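Local coordinates for transcription initiation factor tfiid subunit 72/90-100 KDA (Encephalitozoon cuniculi, PDB 2J4B), which is a TBP-associated factor that probably acts within the TFIID and SAGA complexes to support regulated transcription initiation by RNA polymerase II, at residues A[10-15]-A[59-64]; A[39-44]-A[119-124]; A[72-77]-A[87-92]. All coordinates share one frame; numbering follows the deposited sequence.

Interaction 1: residues A[10-15]-A[59-64]; sequences TSYVSL and EKYRGD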
loop_
_atom_site.group_PDB
_atom_site.type_symbol
_atom_site.label_atom_id
_atom_site.label_comp_id
_atom_site.label_asym_id
_atom_site.label_seq_id
_atom_site.Cartn_x
_atom_site.Cartn_y
_atom_site.Cartn_z
ATOM N N THR A 10 5.667 -9.748 -4.025
ATOM C CA THR A 10 5.953 -9.742 -5.453
ATOM C C THR A 10 5.110 -8.684 -6.169
ATOM O O THR A 10 5.614 -7.977 -7.046
ATOM C CB THR A 10 5.667 -11.124 -6.079
ATOM O OG1 THR A 10 6.441 -12.123 -5.408
ATOM C CG2 THR A 10 6.023 -11.141 -7.554
ATOM N N SER A 11 3.837 -8.574 -5.778
ATOM C CA SER A 11 2.890 -7.681 -6.435
ATOM C C SER A 11 3.207 -6.224 -6.124
ATOM O O SER A 11 3.045 -5.346 -6.975
ATOM C CB SER A 11 1.452 -8.003 -6.004
ATOM O OG SER A 11 1.100 -9.341 -6.330
ATOM N N TYR A 12 3.652 -5.977 -4.899
ATOM C CA TYR A 12 4.080 -4.654 -4.492
ATOM C C TYR A 12 5.256 -4.176 -5.342
ATOM O O TYR A 12 5.206 -3.098 -5.928
ATOM C CB TYR A 12 4.471 -4.673 -3.017
ATOM C CG TYR A 12 4.987 -3.351 -2.504
ATOM C CD1 TYR A 12 4.118 -2.410 -1.974
ATOM C CD2 TYR A 12 6.337 -3.051 -2.540
ATOM C CE1 TYR A 12 4.574 -1.205 -1.508
ATOM C CE2 TYR A 12 6.806 -1.847 -2.074
ATOM C CZ TYR A 12 5.924 -0.927 -1.556
ATOM O OH TYR A 12 6.388 0.280 -1.085
ATOM N N VAL A 13 6.308 -4.986 -5.403
ATOM C CA VAL A 13 7.473 -4.704 -6.247
ATOM C C VAL A 13 7.124 -4.462 -7.717
ATOM O O VAL A 13 7.582 -3.499 -8.320
ATOM C CB VAL A 13 8.487 -5.877 -6.198
ATOM C CG1 VAL A 13 9.635 -5.625 -7.167
ATOM C CG2 VAL A 13 9.009 -6.093 -4.763
ATOM N N SER A 14 6.332 -5.354 -8.295
ATOM C CA SER A 14 5.971 -5.276 -9.712
ATOM C C SER A 14 5.161 -4.000 -10.021
ATOM O O SER A 14 5.332 -3.381 -11.082
ATOM C CB SER A 14 5.198 -6.538 -10.110
ATOM O OG SER A 14 4.190 -6.253 -11.062
ATOM N N LEU A 15 4.298 -3.608 -9.088
ATOM C CA LEU A 15 3.641 -2.307 -9.141
ATOM C C LEU A 15 4.646 -1.172 -8.978
ATOM O O LEU A 15 4.678 -0.243 -9.769
ATOM C CB LEU A 15 2.581 -2.203 -8.055
ATOM C CG LEU A 15 1.901 -0.837 -7.918
ATOM C CD1 LEU A 15 1.227 -0.395 -9.218
ATOM C CD2 LEU A 15 0.924 -0.887 -6.754
ATOM N N GLU A 59 11.331 -3.430 6.615
ATOM C CA GLU A 59 12.668 -2.857 6.597
ATOM C C GLU A 59 13.178 -2.595 5.184
ATOM O O GLU A 59 13.899 -1.628 4.957
ATOM C CB GLU A 59 13.651 -3.782 7.329
ATOM C CG GLU A 59 13.409 -3.904 8.823
ATOM C CD GLU A 59 13.413 -2.566 9.538
ATOM O OE1 GLU A 59 14.301 -1.733 9.260
ATOM O OE2 GLU A 59 12.520 -2.349 10.390
ATOM N N LYS A 60 12.814 -3.458 4.243
ATOM C CA LYS A 60 13.337 -3.371 2.890
ATOM C C LYS A 60 12.786 -2.160 2.157
ATOM O O LYS A 60 13.544 -1.394 1.575
ATOM C CB LYS A 60 13.019 -4.647 2.112
ATOM C CG LYS A 60 13.532 -4.637 0.675
ATOM C CD LYS A 60 13.293 -5.962 -0.038
ATOM C CE LYS A 60 14.273 -7.026 0.401
ATOM N NZ LYS A 60 13.875 -7.658 1.696
ATOM N N TYR A 61 11.469 -1.968 2.215
ATOM C CA TYR A 61 10.818 -0.911 1.449
ATOM C C TYR A 61 10.368 0.303 2.271
ATOM O O TYR A 61 9.681 1.167 1.739
ATOM C CB TYR A 61 9.612 -1.480 0.693
ATOM C CG TYR A 61 9.935 -2.695 -0.140
ATOM C CD1 TYR A 61 10.627 -2.580 -1.339
ATOM C CD2 TYR A 61 9.544 -3.959 0.273
ATOM C CE1 TYR A 61 10.933 -3.695 -2.095
ATOM C CE2 TYR A 61 9.844 -5.081 -0.473
ATOM C CZ TYR A 61 10.535 -4.946 -1.655
ATOM O OH TYR A 61 10.832 -6.083 -2.376
ATOM N N ARG A 62 10.756 0.390 3.541
ATOM C CA ARG A 62 10.363 1.538 4.374
ATOM C C ARG A 62 10.967 2.876 3.934
ATOM O O ARG A 62 10.428 3.930 4.272
ATOM C CB ARG A 62 10.713 1.305 5.846
ATOM C CG ARG A 62 12.195 1.329 6.162
ATOM C CD ARG A 62 12.443 0.938 7.604
ATOM N NE ARG A 62 12.086 1.998 8.547
ATOM C CZ ARG A 62 12.121 1.863 9.867
ATOM N NH1 ARG A 62 12.493 0.714 10.388
ATOM N NH2 ARG A 62 11.788 2.870 10.661
ATOM N N GLY A 63 12.077 2.831 3.196
ATOM C CA GLY A 63 12.742 4.043 2.714
ATOM C C GLY A 63 12.245 4.473 1.344
ATOM O O GLY A 63 12.783 5.405 0.737
ATOM N N ASP A 64 11.217 3.789 0.847
ATOM C CA ASP A 64 10.623 4.141 -0.437
ATOM C C ASP A 64 9.551 5.213 -0.254
ATOM O O ASP A 64 9.008 5.744 -1.223
ATOM C CB ASP A 64 10.014 2.912 -1.091
ATOM C CG ASP A 64 11.051 1.868 -1.454
ATOM O OD1 ASP A 64 12.239 2.046 -1.116
ATOM O OD2 ASP A 64 10.676 0.854 -2.073
#

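Interaction 2: residues A[39-44]-A[119-124]; sequences IHIYFD and LTYILK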
loop_
_atom_site.group_PDB
_atom_site.type_symbol
_atom_site.label_atom_id
_atom_site.label_comp_id
_atom_site.label_asym_id
_atom_site.label_seq_id
_atom_site.Cartn_x
_atom_site.Cartn_y
_atom_site.Cartn_z
ATOM N N ILE A 39 1.838 -0.649 4.152
ATOM C CA ILE A 39 1.404 -0.916 5.518
ATOM C C ILE A 39 0.470 -2.104 5.490
ATOM O O ILE A 39 0.580 -3.016 6.304
ATOM C CB ILE A 39 0.679 0.309 6.129
ATOM C CG1 ILE A 39 1.675 1.460 6.336
ATOM C CG2 ILE A 39 0.005 -0.054 7.454
ATOM C CD1 ILE A 39 2.876 1.097 7.195
ATOM N N HIS A 40 -0.441 -2.104 4.523
ATOM C CA HIS A 40 -1.444 -3.153 4.456
ATOM C C HIS A 40 -0.827 -4.532 4.259
ATOM O O HIS A 40 -1.324 -5.512 4.805
ATOM C CB HIS A 40 -2.490 -2.856 3.379
ATOM C CG HIS A 40 -3.647 -2.062 3.879
ATOM N ND1 HIS A 40 -4.477 -2.514 4.880
ATOM C CD2 HIS A 40 -4.111 -0.841 3.527
ATOM C CE1 HIS A 40 -5.409 -1.609 5.118
ATOM N NE2 HIS A 40 -5.207 -0.582 4.310
ATOM N N ILE A 41 0.220 -4.616 3.454
ATOM C CA ILE A 41 0.969 -5.877 3.311
ATOM C C ILE A 41 1.652 -6.302 4.622
ATOM O O ILE A 41 1.594 -7.466 5.027
ATOM C CB ILE A 41 2.012 -5.768 2.169
ATOM C CG1 ILE A 41 1.271 -5.642 0.820
ATOM C CG2 ILE A 41 2.954 -6.959 2.180
ATOM C CD1 ILE A 41 2.164 -5.227 -0.332
ATOM N N TYR A 42 2.278 -5.340 5.287
ATOM C CA TYR A 42 2.876 -5.547 6.593
ATOM C C TYR A 42 1.872 -6.073 7.618
ATOM O O TYR A 42 2.134 -7.047 8.313
ATOM C CB TYR A 42 3.435 -4.225 7.070
ATOM C CG TYR A 42 4.198 -4.254 8.374
ATOM C CD1 TYR A 42 5.408 -4.948 8.482
ATOM C CD2 TYR A 42 3.744 -3.542 9.481
ATOM C CE1 TYR A 42 6.129 -4.955 9.662
ATOM C CE2 TYR A 42 4.468 -3.547 10.677
ATOM C CZ TYR A 42 5.661 -4.258 10.750
ATOM O OH TYR A 42 6.387 -4.273 11.916
ATOM N N PHE A 43 0.725 -5.412 7.730
ATOM C CA PHE A 43 -0.314 -5.857 8.648
ATOM C C PHE A 43 -0.868 -7.235 8.262
ATOM O O PHE A 43 -1.257 -8.025 9.138
ATOM C CB PHE A 43 -1.440 -4.832 8.693
ATOM C CG PHE A 43 -1.139 -3.619 9.540
ATOM C CD1 PHE A 43 0.115 -3.413 10.085
ATOM C CD2 PHE A 43 -2.122 -2.667 9.766
ATOM C CE1 PHE A 43 0.373 -2.305 10.846
ATOM C CE2 PHE A 43 -1.862 -1.542 10.536
ATOM C CZ PHE A 43 -0.616 -1.359 11.061
ATOM N N ASP A 44 -0.902 -7.531 6.962
ATOM C CA ASP A 44 -1.432 -8.812 6.493
ATOM C C ASP A 44 -0.477 -9.996 6.764
ATOM O O ASP A 44 -0.928 -11.103 7.084
ATOM C CB ASP A 44 -1.810 -8.725 5.027
ATOM C CG ASP A 44 -3.230 -8.249 4.826
ATOM O OD1 ASP A 44 -4.056 -8.523 5.721
ATOM O OD2 ASP A 44 -3.545 -7.603 3.787
ATOM N N LEU A 119 -3.364 -8.631 -10.640
ATOM C CA LEU A 119 -2.836 -8.324 -9.316
ATOM C C LEU A 119 -4.020 -8.262 -8.359
ATOM O O LEU A 119 -4.354 -7.224 -7.795
ATOM C CB LEU A 119 -2.037 -7.014 -9.322
ATOM C CG LEU A 119 -0.742 -6.992 -10.143
ATOM C CD1 LEU A 119 0.006 -5.726 -9.858
ATOM C CD2 LEU A 119 0.147 -8.221 -9.854
ATOM N N THR A 120 -4.635 -9.426 -8.194
ATOM C CA THR A 120 -5.915 -9.598 -7.531
ATOM C C THR A 120 -5.906 -9.101 -6.074
ATOM O O THR A 120 -6.920 -8.624 -5.540
ATOM C CB THR A 120 -6.304 -11.091 -7.601
ATOM O OG1 THR A 120 -7.649 -11.286 -7.159
ATOM C CG2 THR A 120 -5.383 -11.887 -6.727
ATOM N N TYR A 121 -4.753 -9.183 -5.431
ATOM C CA TYR A 121 -4.636 -8.745 -4.046
ATOM C C TYR A 121 -4.638 -7.218 -3.946
ATOM O O TYR A 121 -5.218 -6.661 -3.015
ATOM C CB TYR A 121 -3.377 -9.314 -3.404
ATOM C CG TYR A 121 -3.086 -8.697 -2.065
ATOM C CD1 TYR A 121 -3.650 -9.217 -0.912
ATOM C CD2 TYR A 121 -2.281 -7.564 -1.958
ATOM C CE1 TYR A 121 -3.405 -8.655 0.313
ATOM C CE2 TYR A 121 -2.040 -6.982 -0.731
ATOM C CZ TYR A 121 -2.607 -7.535 0.401
ATOM O OH TYR A 121 -2.382 -6.979 1.629
ATOM N N ILE A 122 -3.980 -6.540 -4.890
ATOM C CA ILE A 122 -3.881 -5.078 -4.844
ATOM C C ILE A 122 -5.234 -4.444 -5.133
ATOM O O ILE A 122 -5.572 -3.428 -4.542
ATOM C CB ILE A 122 -2.839 -4.515 -5.831
ATOM C CG1 ILE A 122 -1.429 -4.997 -5.479
ATOM C CG2 ILE A 122 -2.878 -2.978 -5.833
ATOM C CD1 ILE A 122 -0.320 -4.398 -6.363
ATOM N N LEU A 123 -6.003 -5.053 -6.043
ATOM C CA LEU A 123 -7.365 -4.594 -6.379
ATOM C C LEU A 123 -8.304 -4.766 -5.200
ATOM O O LEU A 123 -9.214 -3.986 -5.013
ATOM C CB LEU A 123 -7.947 -5.387 -7.564
ATOM C CG LEU A 123 -7.289 -5.252 -8.934
ATOM C CD1 LEU A 123 -7.684 -6.403 -9.865
ATOM C CD2 LEU A 123 -7.630 -3.936 -9.557
ATOM N N LYS A 124 -8.092 -5.821 -4.418
ATOM C CA LYS A 124 -8.894 -6.044 -3.230
ATOM C C LYS A 124 -8.637 -4.907 -2.285
ATOM O O LYS A 124 -9.570 -4.282 -1.788
ATOM C CB LYS A 124 -8.541 -7.368 -2.574
ATOM C CG LYS A 124 -9.425 -7.753 -1.390
ATOM C CD LYS A 124 -8.937 -9.059 -0.755
ATOM C CE LYS A 124 -7.492 -8.954 -0.187
ATOM N NZ LYS A 124 -7.023 -10.301 0.314
#

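Interaction 3: residues A[72-77]-A[87-92]; sequences IKQFES and NNFAYT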
loop_
_atom_site.group_PDB
_atom_site.type_symbol
_atom_site.label_atom_id
_atom_site.label_comp_id
_atom_site.label_asym_id
_atom_site.label_seq_id
_atom_site.Cartn_x
_atom_site.Cartn_y
_atom_site.Cartn_z
ATOM N N ILE A 72 6.068 5.753 9.847
ATOM C CA ILE A 72 6.825 4.509 9.694
ATOM C C ILE A 72 7.408 4.046 11.034
ATOM O O ILE A 72 7.279 2.883 11.402
ATOM C CB ILE A 72 7.976 4.658 8.674
ATOM C CG1 ILE A 72 7.433 4.998 7.280
ATOM C CG2 ILE A 72 8.812 3.385 8.618
ATOM C CD1 ILE A 72 6.536 3.946 6.695
ATOM N N LYS A 73 8.036 4.954 11.774
ATOM C CA LYS A 73 8.652 4.590 13.048
ATOM C C LYS A 73 7.626 4.266 14.132
ATOM O O LYS A 73 7.951 3.587 15.100
ATOM C CB LYS A 73 9.600 5.689 13.535
ATOM C CG LYS A 73 10.461 5.257 14.724
ATOM C CD LYS A 73 11.338 6.388 15.236
ATOM C CE LYS A 73 12.118 5.940 16.456
ATOM N NZ LYS A 73 11.218 5.349 17.499
ATOM N N GLN A 74 6.394 4.741 13.987
ATOM C CA GLN A 74 5.318 4.273 14.864
ATOM C C GLN A 74 5.007 2.795 14.589
ATOM O O GLN A 74 4.816 2.011 15.520
ATOM C CB GLN A 74 4.053 5.117 14.696
ATOM C CG GLN A 74 3.925 6.291 15.671
ATOM C CD GLN A 74 2.565 6.972 15.570
ATOM O OE1 GLN A 74 2.302 7.713 14.628
ATOM N NE2 GLN A 74 1.690 6.701 16.533
ATOM N N PHE A 75 4.981 2.410 13.317
ATOM C CA PHE A 75 4.673 1.027 12.939
ATOM C C PHE A 75 5.839 0.063 13.163
ATOM O O PHE A 75 5.632 -1.120 13.370
ATOM C CB PHE A 75 4.263 0.946 11.476
ATOM C CG PHE A 75 2.989 1.659 11.161
ATOM C CD1 PHE A 75 1.792 1.239 11.699
ATOM C CD2 PHE A 75 2.976 2.723 10.287
ATOM C CE1 PHE A 75 0.615 1.889 11.374
ATOM C CE2 PHE A 75 1.812 3.359 9.982
ATOM C CZ PHE A 75 0.635 2.945 10.523
ATOM N N GLU A 76 7.060 0.569 13.097
ATOM C CA GLU A 76 8.252 -0.242 13.356
ATOM C C GLU A 76 8.118 -1.154 14.588
ATOM O O GLU A 76 8.586 -2.289 14.565
ATOM C CB GLU A 76 9.467 0.679 13.512
ATOM C CG GLU A 76 10.658 0.060 14.217
ATOM C CD GLU A 76 11.632 1.108 14.714
ATOM O OE1 GLU A 76 12.162 1.873 13.874
ATOM O OE2 GLU A 76 11.866 1.161 15.943
ATOM N N SER A 77 7.477 -0.658 15.649
ATOM C CA SER A 77 7.348 -1.398 16.908
ATOM C C SER A 77 6.141 -2.325 16.943
ATOM O O SER A 77 5.905 -2.981 17.948
ATOM C CB SER A 77 7.259 -0.428 18.106
ATOM O OG SER A 77 5.916 0.008 18.352
ATOM N N ASN A 87 -2.617 -0.442 19.689
ATOM C CA ASN A 87 -2.183 0.835 19.151
ATOM C C ASN A 87 -3.199 1.345 18.129
ATOM O O ASN A 87 -3.377 0.748 17.049
ATOM C CB ASN A 87 -0.811 0.677 18.506
ATOM C CG ASN A 87 0.259 0.322 19.515
ATOM O OD1 ASN A 87 0.784 1.205 20.216
ATOM N ND2 ASN A 87 0.597 -0.969 19.603
ATOM N N ASN A 88 -3.876 2.437 18.480
ATOM C CA ASN A 88 -5.032 2.896 17.720
ATOM C C ASN A 88 -4.667 3.491 16.380
ATOM O O ASN A 88 -5.477 3.478 15.450
ATOM C CB ASN A 88 -5.869 3.887 18.531
ATOM C CG ASN A 88 -6.884 3.197 19.421
ATOM O OD1 ASN A 88 -7.278 3.729 20.460
ATOM N ND2 ASN A 88 -7.307 1.996 19.024
ATOM N N PHE A 89 -3.452 4.014 16.263
ATOM C CA PHE A 89 -3.006 4.470 14.963
ATOM C C PHE A 89 -2.885 3.248 14.026
ATOM O O PHE A 89 -3.148 3.360 12.844
ATOM C CB PHE A 89 -1.703 5.264 15.053
ATOM C CG PHE A 89 -0.494 4.408 15.226
ATOM C CD1 PHE A 89 0.118 3.814 14.129
ATOM C CD2 PHE A 89 0.025 4.177 16.490
ATOM C CE1 PHE A 89 1.224 3.005 14.301
ATOM C CE2 PHE A 89 1.134 3.371 16.670
ATOM C CZ PHE A 89 1.736 2.784 15.580
ATOM N N ALA A 90 -2.518 2.084 14.562
ATOM C CA ALA A 90 -2.432 0.855 13.756
ATOM C C ALA A 90 -3.807 0.236 13.485
ATOM O O ALA A 90 -4.059 -0.256 12.381
ATOM C CB ALA A 90 -1.529 -0.161 14.414
ATOM N N TYR A 91 -4.676 0.254 14.498
ATOM C CA TYR A 91 -6.023 -0.294 14.381
ATOM C C TYR A 91 -6.844 0.532 13.426
ATOM O O TYR A 91 -7.510 -0.002 12.546
ATOM C CB TYR A 91 -6.712 -0.316 15.750
ATOM C CG TYR A 91 -8.058 -1.010 15.772
ATOM C CD1 TYR A 91 -8.149 -2.389 15.856
ATOM C CD2 TYR A 91 -9.236 -0.281 15.729
ATOM C CE1 TYR A 91 -9.383 -3.025 15.880
ATOM C CE2 TYR A 91 -10.479 -0.906 15.760
ATOM C CZ TYR A 91 -10.546 -2.270 15.835
ATOM O OH TYR A 91 -11.782 -2.875 15.862
ATOM N N THR A 92 -6.797 1.843 13.609
ATOM C CA THR A 92 -7.533 2.761 12.748
ATOM C C THR A 92 -7.101 2.598 11.305
ATOM O O THR A 92 -7.929 2.581 10.404
ATOM C CB THR A 92 -7.331 4.206 13.169
ATOM O OG1 THR A 92 -8.001 4.424 14.407
ATOM C CG2 THR A 92 -7.904 5.149 12.128
#

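Interaction 1: residues A[10-15]-A[59-64]
Y12 and V13 meet Y61 in an aromatic and apolar helix contact, partly buried, between the N-terminal helix 8-21 and helix 51-61 with the residues that follow it, in the NTD2 domain of TAF5. The Y12 and Y61 rings run past one another in opposite senses, their planes 54° apart and their centroids 5.2 Å apart, an oblique pair. The closest approach is made by one rim atom of Y12: CE2 lies over one face of the Y61 ring, 3.8 Å from Y61 CG and 4.0 Å from Y61 CB. K60 CG lies over the opposite face, so the ring lies between Y12 of the other helix and K60 of its own. Y12 reaches across because its CG is anti to the backbone N (chi1 178°), which carries the ring out from its helix. V13 crosses Y61 at about a right angle and brings CG2 to the phenol end, 3.6 Å from Y61 CZ. At the edge of the Y61 ring, and in its plane, D64 OD2 stays 4.4 Å from Y12 OH and pairs with K16 in a salt bridge. Y12 OH is hydrogen-bonded to H65. F57 meets both tyrosine rings, edge-to-face with Y12, while L34, F38 and I41 of helix 34-47 touch Y12 as well. The two segments thus meet through carbon packing without a hydrogen bond; K16 and H65, just past them, take the polar ends of D64 and Y12 and so also join helix 8-21 to the loop after Y61.

Interaction 2: residues A[39-44]-A[119-124]
Y121 spans the gap from helix 120-129 to D44 and I41 of helix 34-47, and it makes nearly all of this contact. The close part is its hydroxyl: Y121 OH donates to D44 OD2 at 2.5 Å, a short bond that uses the carboxylate's anti lone pair. OD2 lies in the plane of the ring at its edge, whereas the carboxylate itself is turned 74° from that plane. With CG anti to the backbone N, a chi1 of 170° carries the Y121 ring across to helix 34-47. Behind the hydroxyl, I41 CG1 packs against the ring, 3.9 Å from Y121 CE2. Elsewhere the two segments stand apart: their axes run at 106° to each other and come no nearer than 12.0 Å, which leaves the contact to the long Y121 side chain, with I122 and L123 making none. On the loose side the exposed K124 extends toward the acid, but its NZ stops 5.6 Å from D44 OD2; its charge might still favour an ionised D44. M8 of helix 8-21 touches both D44 and Y121, and I41 also leans on F57 of helix 51-61. The H40 ring leads away from Y121 and stacks on H129 of helix 120-129.

Interaction 3: residues A[72-77]-A[87-92]
The F89 ring carries the Q74 side chain on one face and A90 CB over the opposite one, while its edge is directed at the face of F75. The two phenylalanines form an offset edge-to-face pair between helix 69-75 and helix 88-95, two short helices of the mainly helical NTD2 domain. Their centroids are 4.9 Å apart and their planes 60° apart; the closest carbons of the pair sit too near one another to be trusted in detail. F75 in turn has A90 at its own edge: A90 CA lies near the ring plane, 4.0 Å from F75 CE1. The two rings slide past each other in opposite directions, and F89 sits between Q74 on one face and the F75 ring at its edge. F89 takes up the uncommon rotation that sets CG between its backbone N and carbonyl carbon (chi1 77°), which swings the ring over toward helix 69-75. Q74 runs obliquely across the F89 face with its chain extended beyond CG. The methylene does the CH-pi work, Q74 CB standing over the face 3.8 Å from the F89 centroid. Farther along, Q74 NE2 stands 3.0 Å above the F89 ring plane, offset toward the rim, with the amide plane tilted 39° from the ring. Toward the interior, F75 is backed by Y35 and I39 of helix 34-47 and by F58 of helix 51-61, and its ring meets that of F43, whereas the exposed Q74 lies on the outer side. The A90 methyl completes the contact, with CB 4.2 Å from F75 CE1.

From the N terminus, interaction 1 closes a loop when residues 59-64 return to helix 8-21. Residues 39-44 lie within that loop and pair with residues 119-124 in interaction 2, so the two contacts cross, and they touch where S11 and L15 meet I122. Interaction 3 follows interaction 1 in series and lies wholly between the two segments of interaction 2. It joins the short helices 69-75 and 88-95 and reaches residues 59-64 through the weak R62–E76 ion pair. F75 and A90 also meet F43, and F75 meets I39, both of helix 34-47, so that this helix touches elements of all three interactions.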